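Local coordinates for muramoyltetrapeptide carboxypeptidase (Oxalobacter formigenes OXCC13, PDB 6UUK), which probably acts as a serine carboxypeptidase of the S66 family, trimming the terminal D-alanine from muramoyl tetrapeptides of the bacterial cell wall, at residues T129-A139 against D153-H164; W204-V212 against R301-L312. One frame throughout, in Å; residues are numbered along the deposited sequence.

Contact 1: residues T129-A139 against D153-H164; sequences TTRLLHDLDFA and DFTVFEMALLKH
Phe138 makes two CH-pi contacts in a row, accepting one and giving the other. The methyl of Ala160 sits over the middle of the Phe138 ring, CB 3.5 Å from its centroid, while Phe138 CB lies over the imidazole of His164, 3.6 Å from that centroid and 7° off its normal. Alanine suits the first place because a bare methyl lets the ring lie down almost on the helix 155-163. His164 is held for its part by ND1, which donates to Ala160 O at 2.7 Å; this bond helps fix the imidazole's rotation. Leu161 CD2 meets the Phe138 ring at its edge, and the Phe157 ring approaches obliquely, planes 56° apart. With CG anti to the backbone N (chi1 -172°), the Phe157 ring comes to lie with its edge against Leu136 CD1, 3.5 Å from CE2.

At the other end Thr129 divides its two branches: CG2 packs 3.6 Å from Phe157 CB, whereas OG1 donates to Asp153 OD2 at 2.9 Å, coming from above the carboxylate plane. Val156 CG1 touches Thr129 CG2, Thr130 OG1 and Leu133 CD1. Helix 155-163 thus follows strand 147-150 and the predicted nucleophile Ser152, and turns an aromatic cluster of Phe138, Phe157 and His164 toward 129-139. The chemistry is largely apolar, with one hydrogen bond between the two segments, Thr129 to Asp153, buried beside that serine.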
loop_
_atom_site.group_PDB
_atom_site.type_symbol
_atom_site.label_atom_id
_atom_site.label_comp_id
_atom_site.label_asym_id
_atom_site.label_seq_id
_atom_site.Cartn_x
_atom_site.Cartn_y
_atom_site.Cartn_z
ATOM N N THR B 129 14.344 -4.627 -3.959
ATOM C CA THR B 129 13.886 -4.944 -5.307
ATOM C C THR B 129 13.348 -3.699 -6.007
ATOM O O THR B 129 13.709 -3.413 -7.148
ATOM C CB THR B 129 12.792 -6.028 -5.290
ATOM O OG1 THR B 129 13.300 -7.213 -4.664
ATOM C CG2 THR B 129 12.349 -6.360 -6.702
ATOM N N THR B 130 12.479 -2.963 -5.310
ATOM C CA THR B 130 11.931 -1.732 -5.870
ATOM C C THR B 130 13.014 -0.677 -6.069
ATOM O O THR B 130 12.967 0.084 -7.043
ATOM C CB THR B 130 10.819 -1.196 -4.962
ATOM O OG1 THR B 130 9.733 -2.132 -4.932
ATOM C CG2 THR B 130 10.303 0.147 -5.462
ATOM N N ARG B 131 14.007 -0.637 -5.176
ATOM C CA ARG B 131 15.063 0.366 -5.251
ATOM C C ARG B 131 15.930 0.241 -6.498
ATOM O O ARG B 131 16.753 1.129 -6.744
ATOM C CB ARG B 131 15.963 0.281 -4.019
ATOM C CG ARG B 131 15.500 1.099 -2.830
ATOM C CD ARG B 131 16.630 1.244 -1.822
ATOM N NE ARG B 131 16.339 2.240 -0.795
ATOM C CZ ARG B 131 17.248 2.738 0.036
ATOM N NH1 ARG B 131 16.900 3.642 0.941
ATOM N NH2 ARG B 131 18.510 2.338 -0.043
ATOM N N LEU B 132 15.777 -0.825 -7.286
ATOM C CA LEU B 132 16.682 -1.051 -8.405
ATOM C C LEU B 132 15.952 -1.561 -9.642
ATOM O O LEU B 132 16.548 -2.258 -10.470
ATOM C CB LEU B 132 17.796 -2.025 -8.009
ATOM C CG LEU B 132 17.427 -3.198 -7.095
ATOM C CD1 LEU B 132 16.761 -4.331 -7.863
ATOM C CD2 LEU B 132 18.655 -3.702 -6.354
ATOM N N LEU B 133 14.670 -1.220 -9.796
ATOM C CA LEU B 133 13.940 -1.635 -10.989
ATOM C C LEU B 133 14.521 -1.007 -12.250
ATOM O O LEU B 133 14.498 -1.629 -13.319
ATOM C CB LEU B 133 12.460 -1.278 -10.854
ATOM C CG LEU B 133 11.634 -2.134 -9.891
ATOM C CD1 LEU B 133 10.214 -1.605 -9.795
ATOM C CD2 LEU B 133 11.637 -3.588 -10.335
ATOM N N HIS B 134 15.049 0.214 -12.147
ATOM C CA HIS B 134 15.651 0.873 -13.297
ATOM C C HIS B 134 17.097 0.453 -13.524
ATOM O O HIS B 134 17.606 0.614 -14.638
ATOM C CB HIS B 134 15.573 2.392 -13.132
ATOM C CG HIS B 134 14.176 2.915 -13.018
ATOM N ND1 HIS B 134 13.357 3.091 -14.113
ATOM C CD2 HIS B 134 13.452 3.300 -11.941
ATOM C CE1 HIS B 134 12.188 3.562 -13.714
ATOM N NE2 HIS B 134 12.220 3.699 -12.401
ATOM N N ASP B 135 17.769 -0.075 -12.498
ATOM C CA ASP B 135 19.142 -0.537 -12.675
ATOM C C ASP B 135 19.195 -1.851 -13.441
ATOM O O ASP B 135 20.202 -2.146 -14.097
ATOM C CB ASP B 135 19.828 -0.690 -11.318
ATOM C CG ASP B 135 19.899 0.614 -10.549
ATOM O OD1 ASP B 135 19.965 1.682 -11.192
ATOM O OD2 ASP B 135 19.893 0.570 -9.301
ATOM N N LEU B 136 18.135 -2.647 -13.372
ATOM C CA LEU B 136 18.086 -3.937 -14.041
ATOM C C LEU B 136 17.622 -3.778 -15.485
ATOM O O LEU B 136 17.045 -2.760 -15.873
ATOM C CB LEU B 136 17.151 -4.893 -13.298
ATOM C CG LEU B 136 17.315 -4.976 -11.779
ATOM C CD1 LEU B 136 16.272 -5.899 -11.176
ATOM C CD2 LEU B 136 18.715 -5.420 -11.398
ATOM N N ASP B 137 17.883 -4.812 -16.281
ATOM C CA ASP B 137 17.459 -4.879 -17.677
ATOM C C ASP B 137 16.573 -6.115 -17.812
ATOM O O ASP B 137 17.062 -7.217 -18.073
ATOM C CB ASP B 137 18.662 -4.932 -18.620
ATOM C CG ASP B 137 18.268 -4.807 -20.080
ATOM O OD1 ASP B 137 17.076 -4.559 -20.359
ATOM O OD2 ASP B 137 19.152 -4.958 -20.949
ATOM N N PHE B 138 15.264 -5.926 -17.629
ATOM C CA PHE B 138 14.339 -7.051 -17.675
ATOM C C PHE B 138 14.181 -7.616 -19.080
ATOM O O PHE B 138 13.774 -8.773 -19.226
ATOM C CB PHE B 138 12.982 -6.635 -17.107
ATOM C CG PHE B 138 13.023 -6.301 -15.643
ATOM C CD1 PHE B 138 13.212 -4.995 -15.221
ATOM C CD2 PHE B 138 12.886 -7.295 -14.689
ATOM C CE1 PHE B 138 13.256 -4.686 -13.874
ATOM C CE2 PHE B 138 12.930 -6.993 -13.339
ATOM C CZ PHE B 138 13.114 -5.687 -12.932
ATOM N N ALA B 139 14.488 -6.830 -20.115
ATOM C CA ALA B 139 14.564 -7.393 -21.457
ATOM C C ALA B 139 15.743 -8.348 -21.584
ATOM O O ALA B 139 15.658 -9.349 -22.304
ATOM C CB ALA B 139 14.666 -6.276 -22.495
ATOM N N ASP B 153 8.684 -9.601 -0.978
ATOM C CA ASP B 153 9.108 -8.444 -1.758
ATOM C C ASP B 153 9.543 -8.827 -3.166
ATOM O O ASP B 153 9.535 -7.973 -4.060
ATOM C CB ASP B 153 10.241 -7.718 -1.030
ATOM C CG ASP B 153 10.721 -6.487 -1.771
ATOM O OD1 ASP B 153 9.939 -5.522 -1.899
ATOM O OD2 ASP B 153 11.887 -6.482 -2.220
ATOM N N PHE B 154 9.909 -10.091 -3.388
ATOM C CA PHE B 154 10.332 -10.536 -4.710
ATOM C C PHE B 154 9.187 -10.574 -5.714
ATOM O O PHE B 154 9.439 -10.796 -6.904
ATOM C CB PHE B 154 10.986 -11.916 -4.608
ATOM C CG PHE B 154 11.906 -12.238 -5.750
ATOM C CD1 PHE B 154 13.111 -11.569 -5.893
ATOM C CD2 PHE B 154 11.574 -13.215 -6.672
ATOM C CE1 PHE B 154 13.963 -11.862 -6.940
ATOM C CE2 PHE B 154 12.423 -13.514 -7.721
ATOM C CZ PHE B 154 13.619 -12.838 -7.853
ATOM N N THR B 155 7.943 -10.373 -5.269
ATOM C CA THR B 155 6.833 -10.239 -6.206
ATOM C C THR B 155 7.032 -9.041 -7.125
ATOM O O THR B 155 6.632 -9.079 -8.294
ATOM C CB THR B 155 5.512 -10.116 -5.441
ATOM O OG1 THR B 155 5.349 -11.248 -4.578
ATOM C CG2 THR B 155 4.331 -10.049 -6.402
ATOM N N VAL B 156 7.658 -7.976 -6.616
ATOM C CA VAL B 156 7.975 -6.816 -7.446
ATOM C C VAL B 156 8.883 -7.220 -8.600
ATOM O O VAL B 156 8.697 -6.779 -9.742
ATOM C CB VAL B 156 8.609 -5.709 -6.583
ATOM C CG1 VAL B 156 9.134 -4.576 -7.451
ATOM C CG2 VAL B 156 7.605 -5.186 -5.566
ATOM N N PHE B 157 9.872 -8.074 -8.326
ATOM C CA PHE B 157 10.772 -8.531 -9.378
ATOM C C PHE B 157 10.046 -9.389 -10.405
ATOM O O PHE B 157 10.381 -9.347 -11.594
ATOM C CB PHE B 157 11.936 -9.311 -8.763
ATOM C CG PHE B 157 13.025 -9.658 -9.740
ATOM C CD1 PHE B 157 12.969 -10.831 -10.477
ATOM C CD2 PHE B 157 14.112 -8.819 -9.911
ATOM C CE1 PHE B 157 13.971 -11.153 -11.369
ATOM C CE2 PHE B 157 15.116 -9.138 -10.805
ATOM C CZ PHE B 157 15.045 -10.306 -11.534
ATOM N N GLU B 158 9.051 -10.162 -9.970
ATOM C CA GLU B 158 8.371 -11.088 -10.866
ATOM C C GLU B 158 7.311 -10.417 -11.728
ATOM O O GLU B 158 6.932 -10.976 -12.762
ATOM C CB GLU B 158 7.739 -12.224 -10.059
ATOM C CG GLU B 158 8.746 -13.064 -9.294
ATOM C CD GLU B 158 8.131 -14.309 -8.690
ATOM O OE1 GLU B 158 6.917 -14.531 -8.882
ATOM O OE2 GLU B 158 8.865 -15.069 -8.023
HETATM N N MSE B 159 6.824 -9.243 -11.335
HETATM C CA MSE B 159 5.835 -8.531 -12.135
HETATM C C MSE B 159 6.493 -7.846 -13.327
HETATM O O MSE B 159 5.936 -7.818 -14.425
HETATM C CB MSE B 159 5.084 -7.504 -11.284
HETATM C CG MSE B 159 4.202 -8.108 -10.200
HETATM SE SE MSE B 159 2.888 -9.377 -10.887
HETATM C CE MSE B 159 3.829 -11.041 -10.499
ATOM N N ALA B 160 7.688 -7.292 -13.104
ATOM C CA ALA B 160 8.425 -6.673 -14.200
ATOM C C ALA B 160 8.894 -7.708 -15.212
ATOM O O ALA B 160 8.943 -7.418 -16.414
ATOM C CB ALA B 160 9.610 -5.878 -13.655
ATOM N N LEU B 161 9.247 -8.911 -14.752
ATOM C CA LEU B 161 9.549 -9.995 -15.681
ATOM C C LEU B 161 8.321 -10.373 -16.497
ATOM O O LEU B 161 8.412 -10.589 -17.711
ATOM C CB LEU B 161 10.078 -11.213 -14.924
ATOM C CG LEU B 161 11.547 -11.201 -14.505
ATOM C CD1 LEU B 161 11.912 -12.524 -13.852
ATOM C CD2 LEU B 161 12.438 -10.928 -15.703
ATOM N N LEU B 162 7.159 -10.457 -15.845
ATOM C CA LEU B 162 5.928 -10.750 -16.567
ATOM C C LEU B 162 5.520 -9.590 -17.465
ATOM O O LEU B 162 4.862 -9.801 -18.490
ATOM C CB LEU B 162 4.809 -11.083 -15.581
ATOM C CG LEU B 162 3.505 -11.594 -16.190
ATOM C CD1 LEU B 162 3.756 -12.853 -17.007
ATOM C CD2 LEU B 162 2.484 -11.852 -15.103
ATOM N N LYS B 163 5.900 -8.363 -17.100
ATOM C CA LYS B 163 5.641 -7.220 -17.969
ATOM C C LYS B 163 6.404 -7.339 -19.281
ATOM O O LYS B 163 5.955 -6.823 -20.312
ATOM C CB LYS B 163 6.009 -5.923 -17.247
ATOM C CG LYS B 163 5.625 -4.657 -17.995
ATOM C CD LYS B 163 4.123 -4.586 -18.222
ATOM C CE LYS B 163 3.739 -3.337 -18.995
ATOM N NZ LYS B 163 2.271 -3.266 -19.234
ATOM N N HIS B 164 7.549 -8.017 -19.267
ATOM C CA HIS B 164 8.344 -8.250 -20.464
ATOM C C HIS B 164 8.115 -9.631 -21.064
ATOM O O HIS B 164 8.729 -9.956 -22.086
ATOM C CB HIS B 164 9.833 -8.055 -20.157
ATOM C CG HIS B 164 10.195 -6.652 -19.779
ATOM N ND1 HIS B 164 9.691 -6.029 -18.656
ATOM C CD2 HIS B 164 11.010 -5.750 -20.375
ATOM C CE1 HIS B 164 10.181 -4.804 -18.578
ATOM N NE2 HIS B 164 10.984 -4.610 -19.609
#

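Contact 2: residues W204-V212 against R301-L312; sequences WVSKDNPDV and RSRLSIPVVTGL
Trp204 lays its indole over the backbone at Gly311 and Leu312, the close-packed end of a contact joining edge strand 200-205 and the loop after it to strand 308-310, at the other edge of the seven-stranded sheet within the chain. Its NE1 donates to Thr310 O at 3.0 Å, Gly311 O lies over the pyrrole side of one face, and Leu312 CA stands 3.9 Å from the centroid of the six-membered ring over that same face. Glycine suits position 311: a side chain there would collide with Ser206 and the indole, and its backbone angles also call for glycine. Replacing Trp204 by an alanine is likely to leave Thr310 O without its indole donor and open a gap over Gly311 and Leu312. Ser206 OG and Thr310 OG1 share a hydrogen bond of 2.8 Å, and Thr310 N donates to Asn209 OD1 at 3.1 Å, from above the amide's carbonyl plane.

Toward solvent the grip slackens. Arg301, extended from CG to NE, brings NH1 only weakly to Asp208 O, and Val212 CG1 touches Pro307 CB at 3.6 Å. An indole N-H, a hydroxyl and an amide thus gather round Thr310, while Pro210, Val212, Pro307 and the weakly bonded Arg301 make the looser side.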
loop_
_atom_site.group_PDB
_atom_site.type_symbol
_atom_site.label_atom_id
_atom_site.label_comp_id
_atom_site.label_asym_id
_atom_site.label_seq_id
_atom_site.Cartn_x
_atom_site.Cartn_y
_atom_site.Cartn_z
ATOM N N TRP B 204 -6.942 -28.587 -2.886
ATOM C CA TRP B 204 -7.136 -28.249 -1.486
ATOM C C TRP B 204 -8.624 -28.269 -1.169
ATOM O O TRP B 204 -9.471 -28.356 -2.061
ATOM C CB TRP B 204 -6.521 -26.887 -1.145
ATOM C CG TRP B 204 -7.175 -25.725 -1.833
ATOM C CD1 TRP B 204 -8.289 -25.051 -1.422
ATOM C CD2 TRP B 204 -6.745 -25.089 -3.042
ATOM N NE1 TRP B 204 -8.582 -24.039 -2.304
ATOM C CE2 TRP B 204 -7.650 -24.041 -3.307
ATOM C CE3 TRP B 204 -5.687 -25.305 -3.929
ATOM C CZ2 TRP B 204 -7.526 -23.211 -4.419
ATOM C CZ3 TRP B 204 -5.566 -24.481 -5.034
ATOM C CH2 TRP B 204 -6.482 -23.448 -5.270
ATOM N N VAL B 205 -8.932 -28.183 0.122
ATOM C CA VAL B 205 -10.304 -28.202 0.618
ATOM C C VAL B 205 -10.617 -26.831 1.198
ATOM O O VAL B 205 -9.913 -26.353 2.097
ATOM C CB VAL B 205 -10.513 -29.306 1.665
ATOM N N SER B 206 -11.669 -26.199 0.684
ATOM C CA SER B 206 -12.108 -24.900 1.175
ATOM C C SER B 206 -13.607 -24.783 0.955
ATOM O O SER B 206 -14.093 -25.016 -0.157
ATOM C CB SER B 206 -11.368 -23.758 0.471
ATOM O OG SER B 206 -11.810 -22.497 0.942
ATOM N N LYS B 207 -14.331 -24.419 2.008
ATOM C CA LYS B 207 -15.784 -24.399 1.982
ATOM C C LYS B 207 -16.307 -23.048 1.497
ATOM O O LYS B 207 -15.578 -22.057 1.419
ATOM C CB LYS B 207 -16.338 -24.714 3.371
ATOM C CG LYS B 207 -15.809 -26.007 3.972
ATOM C CD LYS B 207 -16.147 -26.108 5.451
ATOM C CE LYS B 207 -17.647 -26.065 5.682
ATOM N NZ LYS B 207 -18.343 -27.206 5.028
ATOM N N ASP B 208 -17.599 -23.032 1.158
ATOM C CA ASP B 208 -18.324 -21.812 0.794
ATOM C C ASP B 208 -17.720 -21.123 -0.428
ATOM O O ASP B 208 -17.812 -19.901 -0.572
ATOM C CB ASP B 208 -18.394 -20.838 1.975
ATOM C CG ASP B 208 -18.991 -21.471 3.215
ATOM O OD1 ASP B 208 -19.829 -22.385 3.074
ATOM O OD2 ASP B 208 -18.620 -21.056 4.334
ATOM N N ASN B 209 -17.103 -21.896 -1.318
ATOM C CA ASN B 209 -16.564 -21.275 -2.517
ATOM C C ASN B 209 -17.456 -21.561 -3.720
ATOM O O ASN B 209 -18.048 -22.640 -3.821
ATOM C CB ASN B 209 -15.147 -21.781 -2.802
ATOM C CG ASN B 209 -14.097 -21.054 -1.985
ATOM O OD1 ASN B 209 -14.145 -19.835 -1.835
ATOM N ND2 ASN B 209 -13.144 -21.804 -1.447
ATOM N N PRO B 210 -17.577 -20.606 -4.640
ATOM C CA PRO B 210 -18.417 -20.822 -5.821
ATOM C C PRO B 210 -17.828 -21.879 -6.741
ATOM O O PRO B 210 -16.629 -22.166 -6.725
ATOM C CB PRO B 210 -18.438 -19.448 -6.499
ATOM C CG PRO B 210 -17.175 -18.794 -6.049
ATOM C CD PRO B 210 -16.953 -19.272 -4.641
ATOM N N ASP B 211 -18.701 -22.463 -7.558
ATOM C CA ASP B 211 -18.305 -23.486 -8.523
ATOM C C ASP B 211 -17.867 -22.787 -9.803
ATOM O O ASP B 211 -18.697 -22.308 -10.581
ATOM C CB ASP B 211 -19.447 -24.464 -8.778
ATOM C CG ASP B 211 -19.747 -25.331 -7.573
ATOM O OD1 ASP B 211 -19.057 -25.179 -6.544
ATOM O OD2 ASP B 211 -20.670 -26.168 -7.656
ATOM N N VAL B 212 -16.558 -22.727 -10.024
ATOM C CA VAL B 212 -15.992 -22.058 -11.185
ATOM C C VAL B 212 -15.304 -23.095 -12.069
ATOM O O VAL B 212 -15.051 -24.229 -11.662
ATOM C CB VAL B 212 -15.015 -20.934 -10.786
ATOM C CG1 VAL B 212 -15.601 -20.097 -9.662
ATOM C CG2 VAL B 212 -13.666 -21.511 -10.388
ATOM N N ARG B 301 -17.044 -10.374 -2.339
ATOM C CA ARG B 301 -17.766 -11.088 -3.386
ATOM C C ARG B 301 -19.008 -10.328 -3.835
ATOM O O ARG B 301 -19.423 -10.455 -4.992
ATOM C CB ARG B 301 -18.137 -12.488 -2.900
ATOM C CG ARG B 301 -16.942 -13.419 -2.760
ATOM C CD ARG B 301 -17.297 -14.686 -2.003
ATOM N NE ARG B 301 -16.196 -15.645 -2.008
ATOM C CZ ARG B 301 -16.159 -16.747 -1.268
ATOM N NH1 ARG B 301 -17.162 -17.032 -0.449
ATOM N NH2 ARG B 301 -15.116 -17.562 -1.339
ATOM N N SER B 302 -19.610 -9.536 -2.945
ATOM C CA SER B 302 -20.737 -8.704 -3.349
ATOM C C SER B 302 -20.282 -7.524 -4.198
ATOM O O SER B 302 -21.008 -7.095 -5.102
ATOM C CB SER B 302 -21.499 -8.212 -2.119
ATOM O OG SER B 302 -22.040 -9.296 -1.384
ATOM N N ARG B 303 -19.087 -6.994 -3.928
ATOM C CA ARG B 303 -18.569 -5.875 -4.707
ATOM C C ARG B 303 -17.981 -6.343 -6.033
ATOM O O ARG B 303 -18.292 -5.782 -7.090
ATOM C CB ARG B 303 -17.519 -5.113 -3.893
ATOM C CG ARG B 303 -16.575 -4.257 -4.731
ATOM C CD ARG B 303 -17.297 -3.096 -5.399
ATOM N NE ARG B 303 -17.572 -2.007 -4.466
ATOM C CZ ARG B 303 -16.776 -0.956 -4.294
ATOM N NH1 ARG B 303 -15.656 -0.850 -4.993
ATOM N NH2 ARG B 303 -17.102 -0.010 -3.423
ATOM N N LEU B 304 -17.130 -7.365 -5.997
ATOM C CA LEU B 304 -16.445 -7.807 -7.203
ATOM C C LEU B 304 -17.412 -8.483 -8.168
ATOM O O LEU B 304 -18.423 -9.070 -7.769
ATOM C CB LEU B 304 -15.310 -8.768 -6.854
ATOM C CG LEU B 304 -14.154 -8.207 -6.025
ATOM C CD1 LEU B 304 -12.983 -9.179 -6.026
ATOM C CD2 LEU B 304 -13.729 -6.841 -6.542
ATOM N N SER B 305 -17.087 -8.391 -9.456
ATOM C CA SER B 305 -17.851 -9.048 -10.507
ATOM C C SER B 305 -17.265 -10.393 -10.914
ATOM O O SER B 305 -17.909 -11.128 -11.670
ATOM C CB SER B 305 -17.943 -8.140 -11.740
ATOM O OG SER B 305 -16.652 -7.810 -12.227
ATOM N N ILE B 306 -16.071 -10.730 -10.435
ATOM C CA ILE B 306 -15.427 -11.998 -10.760
ATOM C C ILE B 306 -15.563 -12.933 -9.564
ATOM O O ILE B 306 -15.702 -12.462 -8.426
ATOM C CB ILE B 306 -13.952 -11.793 -11.144
ATOM C CG1 ILE B 306 -13.148 -11.299 -9.940
ATOM C CG2 ILE B 306 -13.839 -10.811 -12.299
ATOM C CD1 ILE B 306 -11.659 -11.213 -10.196
ATOM N N PRO B 307 -15.544 -14.250 -9.764
ATOM C CA PRO B 307 -15.631 -15.163 -8.619
ATOM C C PRO B 307 -14.350 -15.150 -7.798
ATOM O O PRO B 307 -13.244 -15.067 -8.337
ATOM C CB PRO B 307 -15.864 -16.529 -9.272
ATOM C CG PRO B 307 -15.267 -16.395 -10.634
ATOM C CD PRO B 307 -15.523 -14.974 -11.048
ATOM N N VAL B 308 -14.514 -15.234 -6.482
ATOM C CA VAL B 308 -13.400 -15.239 -5.539
ATOM C C VAL B 308 -13.314 -16.626 -4.918
ATOM O O VAL B 308 -14.267 -17.088 -4.278
ATOM C CB VAL B 308 -13.564 -14.158 -4.461
ATOM C CG1 VAL B 308 -12.389 -14.192 -3.496
ATOM C CG2 VAL B 308 -13.695 -12.786 -5.103
ATOM N N VAL B 309 -12.175 -17.287 -5.105
ATOM C CA VAL B 309 -11.941 -18.637 -4.607
ATOM C C VAL B 309 -10.880 -18.569 -3.518
ATOM O O VAL B 309 -9.830 -17.941 -3.704
ATOM C CB VAL B 309 -11.513 -19.587 -5.739
ATOM C CG1 VAL B 309 -11.192 -20.966 -5.187
ATOM C CG2 VAL B 309 -12.602 -19.671 -6.798
ATOM N N THR B 310 -11.151 -19.210 -2.386
ATOM C CA THR B 310 -10.248 -19.212 -1.246
ATOM C C THR B 310 -9.680 -20.608 -1.021
ATOM O O THR B 310 -10.117 -21.592 -1.623
ATOM C CB THR B 310 -10.965 -18.726 0.020
ATOM O OG1 THR B 310 -11.923 -19.708 0.435
ATOM C CG2 THR B 310 -11.679 -17.412 -0.247
ATOM N N GLY B 311 -8.685 -20.680 -0.138
ATOM C CA GLY B 311 -8.085 -21.938 0.248
ATOM C C GLY B 311 -6.757 -22.257 -0.404
ATOM O O GLY B 311 -6.198 -23.327 -0.130
ATOM N N LEU B 312 -6.237 -21.376 -1.251
ATOM C CA LEU B 312 -4.963 -21.614 -1.916
ATOM C C LEU B 312 -3.855 -21.786 -0.882
ATOM O O LEU B 312 -3.620 -20.868 -0.080
ATOM C CB LEU B 312 -4.630 -20.459 -2.856
ATOM C CG LEU B 312 -3.306 -20.541 -3.621
ATOM C CD1 LEU B 312 -3.324 -21.685 -4.624
ATOM C CD2 LEU B 312 -3.003 -19.223 -4.315
#

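Contact 1 closes before contact 2 opens along the chain, and the two lie on opposite sides of the chain's centre, their own centres 30 Å apart and their nearest atoms about 12 Å apart. Contact 1 belongs to the N-terminal part, where helices 138-142 and 155-163 come before and after strand 147-150 of the six-stranded sheet. Contact 2 belongs to the other, seven-stranded sheet, so the two share no strand. Contact 1 borders the predicted nucleophile, and contact 2 comes within about 7 Å of predicted Glu246, measured from the Leu312 side chain to that of Glu246. The predicted triad thus draws on both parts of the fold.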